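Local coordinates for protein GH26C (Muricauda sp. MAR_2010_75, PDB 6Q78) that probably hydrolyses internal beta-1,4-mannosidic linkages in mannans, acting as a family 26 endo-beta-mannanase, at residues T370-N375 with T379-V384. Residues are numbered along the deposited sequence; the frame is centred on the assembly and turned at random.
Sequences TMFWYN and TYCTPV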
loop_
_atom_site.group_PDB
_atom_site.type_symbol
_atom_site.label_atom_id
_atom_site.label_comp_id
_atom_site.label_asym_id
_atom_site.label_seq_id
_atom_site.Cartn_x
_atom_site.Cartn_y
_atom_site.Cartn_z
ATOM N N THR A 370 5.903 1.937 6.245
ATOM C CA THR A 370 6.482 1.928 4.918
ATOM C C THR A 370 6.542 0.494 4.434
ATOM O O THR A 370 6.538 -0.441 5.231
ATOM C CB THR A 370 7.816 2.654 4.870
ATOM O OG1 THR A 370 8.221 2.769 3.490
ATOM C CG2 THR A 370 8.853 1.888 5.642
ATOM N N MET A 371 6.572 0.317 3.120
ATOM C CA MET A 371 6.575 -1.026 2.540
ATOM C C MET A 371 7.542 -1.124 1.370
ATOM O O MET A 371 7.525 -0.287 0.463
ATOM C CB MET A 371 5.167 -1.402 2.065
ATOM C CG MET A 371 5.001 -2.910 1.706
ATOM S SD MET A 371 3.494 -3.198 0.767
ATOM C CE MET A 371 3.924 -2.525 -0.853
ATOM N N PHE A 372 8.357 -2.173 1.392
ATOM C CA PHE A 372 9.215 -2.532 0.278
ATOM C C PHE A 372 8.425 -3.326 -0.757
ATOM O O PHE A 372 7.476 -4.059 -0.425
ATOM C CB PHE A 372 10.333 -3.428 0.818
ATOM C CG PHE A 372 11.306 -2.694 1.707
ATOM C CD1 PHE A 372 12.239 -1.834 1.154
ATOM C CD2 PHE A 372 11.287 -2.855 3.098
ATOM C CE1 PHE A 372 13.140 -1.133 1.964
ATOM C CE2 PHE A 372 12.212 -2.164 3.894
ATOM C CZ PHE A 372 13.128 -1.308 3.323
ATOM N N TRP A 373 8.817 -3.179 -2.029
ATOM C CA TRP A 373 8.269 -4.065 -3.042
ATOM C C TRP A 373 8.805 -5.485 -2.835
ATOM O O TRP A 373 9.625 -5.736 -1.954
ATOM C CB TRP A 373 8.511 -3.511 -4.456
ATOM C CG TRP A 373 7.542 -4.045 -5.454
ATOM C CD1 TRP A 373 7.843 -4.757 -6.584
ATOM C CD2 TRP A 373 6.102 -3.928 -5.426
ATOM N NE1 TRP A 373 6.692 -5.108 -7.249
ATOM C CE2 TRP A 373 5.611 -4.608 -6.571
ATOM C CE3 TRP A 373 5.192 -3.307 -4.557
ATOM C CZ2 TRP A 373 4.243 -4.703 -6.862
ATOM C CZ3 TRP A 373 3.825 -3.407 -4.846
ATOM C CH2 TRP A 373 3.372 -4.106 -5.990
ATOM N N TYR A 374 8.324 -6.431 -3.634
ATOM C CA TYR A 374 8.695 -7.825 -3.412
ATOM C C TYR A 374 10.133 -8.122 -3.852
ATOM O O TYR A 374 10.720 -7.440 -4.709
ATOM C CB TYR A 374 7.702 -8.822 -4.023
ATOM C CG TYR A 374 7.280 -8.648 -5.464
ATOM C CD1 TYR A 374 8.190 -8.739 -6.513
ATOM C CD2 TYR A 374 5.937 -8.441 -5.774
ATOM C CE1 TYR A 374 7.758 -8.628 -7.855
ATOM C CE2 TYR A 374 5.512 -8.334 -7.089
ATOM C CZ TYR A 374 6.412 -8.428 -8.099
ATOM O OH TYR A 374 5.973 -8.311 -9.420
ATOM N N ASN A 375 10.684 -9.184 -3.273
ATOM C CA ASN A 375 11.882 -9.836 -3.813
ATOM C C ASN A 375 11.447 -10.907 -4.794
ATOM O O ASN A 375 10.431 -11.563 -4.578
ATOM C CB ASN A 375 12.638 -10.529 -2.672
ATOM C CG ASN A 375 13.319 -9.559 -1.704
ATOM O OD1 ASN A 375 13.484 -8.368 -1.971
ATOM N ND2 ASN A 375 13.732 -10.102 -0.549
ATOM N N THR A 379 16.454 -10.558 -8.107
ATOM C CA THR A 379 16.335 -9.144 -7.799
ATOM C C THR A 379 15.752 -8.994 -6.412
ATOM O O THR A 379 14.707 -9.571 -6.114
ATOM C CB THR A 379 15.440 -8.452 -8.837
ATOM O OG1 THR A 379 16.050 -8.594 -10.129
ATOM C CG2 THR A 379 15.316 -6.971 -8.525
ATOM N N TYR A 380 16.407 -8.214 -5.572
ATOM C CA TYR A 380 15.934 -8.078 -4.204
ATOM C C TYR A 380 15.980 -6.621 -3.791
ATOM O O TYR A 380 16.870 -5.866 -4.195
ATOM C CB TYR A 380 16.780 -8.928 -3.213
ATOM C CG TYR A 380 18.261 -8.551 -3.042
ATOM C CD1 TYR A 380 19.218 -8.980 -3.946
ATOM C CD2 TYR A 380 18.690 -7.799 -1.947
ATOM C CE1 TYR A 380 20.572 -8.671 -3.780
ATOM C CE2 TYR A 380 20.057 -7.486 -1.761
ATOM C CZ TYR A 380 20.989 -7.926 -2.688
ATOM O OH TYR A 380 22.353 -7.661 -2.537
ATOM N N CYS A 381 15.015 -6.238 -2.964
ATOM C CA CYS A 381 15.128 -4.954 -2.302
ATOM C C CYS A 381 15.171 -5.070 -0.790
ATOM O O CYS A 381 15.311 -4.050 -0.115
ATOM C CB CYS A 381 14.037 -3.971 -2.756
ATOM S SG CYS A 381 12.365 -4.432 -2.254
ATOM N N THR A 382 15.037 -6.280 -0.242
ATOM C CA THR A 382 15.474 -6.519 1.127
ATOM C C THR A 382 16.397 -7.731 1.096
ATOM O O THR A 382 16.140 -8.701 0.370
ATOM C CB THR A 382 14.284 -6.787 2.087
ATOM O OG1 THR A 382 13.555 -7.953 1.664
ATOM C CG2 THR A 382 13.359 -5.556 2.197
ATOM N N PRO A 383 17.499 -7.698 1.848
ATOM C CA PRO A 383 18.516 -8.748 1.716
ATOM C C PRO A 383 18.182 -9.973 2.556
ATOM O O PRO A 383 17.330 -9.944 3.455
ATOM C CB PRO A 383 19.782 -8.074 2.264
ATOM C CG PRO A 383 19.242 -7.142 3.330
ATOM C CD PRO A 383 17.962 -6.570 2.673
ATOM N N VAL A 384 18.854 -11.072 2.213
ATOM C CA VAL A 384 18.872 -12.258 3.067
ATOM C C VAL A 384 20.331 -12.461 3.466
ATOM O O VAL A 384 21.225 -11.819 2.891
ATOM C CB VAL A 384 18.258 -13.486 2.369
ATOM C CG1 VAL A 384 16.755 -13.239 2.036
ATOM C CG2 VAL A 384 19.066 -13.902 1.166
HETATM O O HOH W 1 12.332 -7.575 -6.753
#
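Asn375 and the backbone of Cys381 and Thr382 illustrate how one buried amide can pin a returning loop to the chain that precedes it. Asn375 OD1 accepts two amide hydrogens. That of Cys381 N, 2.8 Å from Asn375 OD1, comes in tilted from the carbonyl plane. Thr382 N, 3.1 Å from Asn375 OD1, lies in the plane and on a lone pair, along a nearly straight bond. On the other arm, Asn375 ND2 donates to Thr382 O at 2.9 Å and to Thr382 OG1 at 3.1 Å, both bent bonds whose acceptors lie out of the amide plane. With CG anti to the carbonyl carbon (chi1 -71°), the amide is carried over to the loop, and bonds made by both arms hold it in one rotation. Replacing Asn375 by alanine is likely to leave the amides of Cys381 and Thr382 without their shared acceptor and Thr382 O without its ND2 donor. Asp101 also takes a hydrogen bond from ND2, while Gln85 bonds to Thr382 OG1 and to Trp373 O.

The setting is a TIM barrel: strand 369-372 runs parallel between 81-86 and 330-336, and residues 373-384 form the excursion beyond its end, where the Trp373 side chain lies beside a bound Tris molecule, probably from the crystallisation liquor.

Apolar contact takes over nearer the strand. Thr382 CG2 sits over one face of the Phe372 ring, 3.8 Å from its centroid, a CH-pi contact. Cys381 SG packs against Phe372 CB and lies 3.0 Å from Trp373 O. Phe393 of helix 390-397 touches both Phe372 and Thr382.

One water bridges the two segments, donating to Tyr374 O at 2.6 Å and to Thr379 O at 3.2 Å.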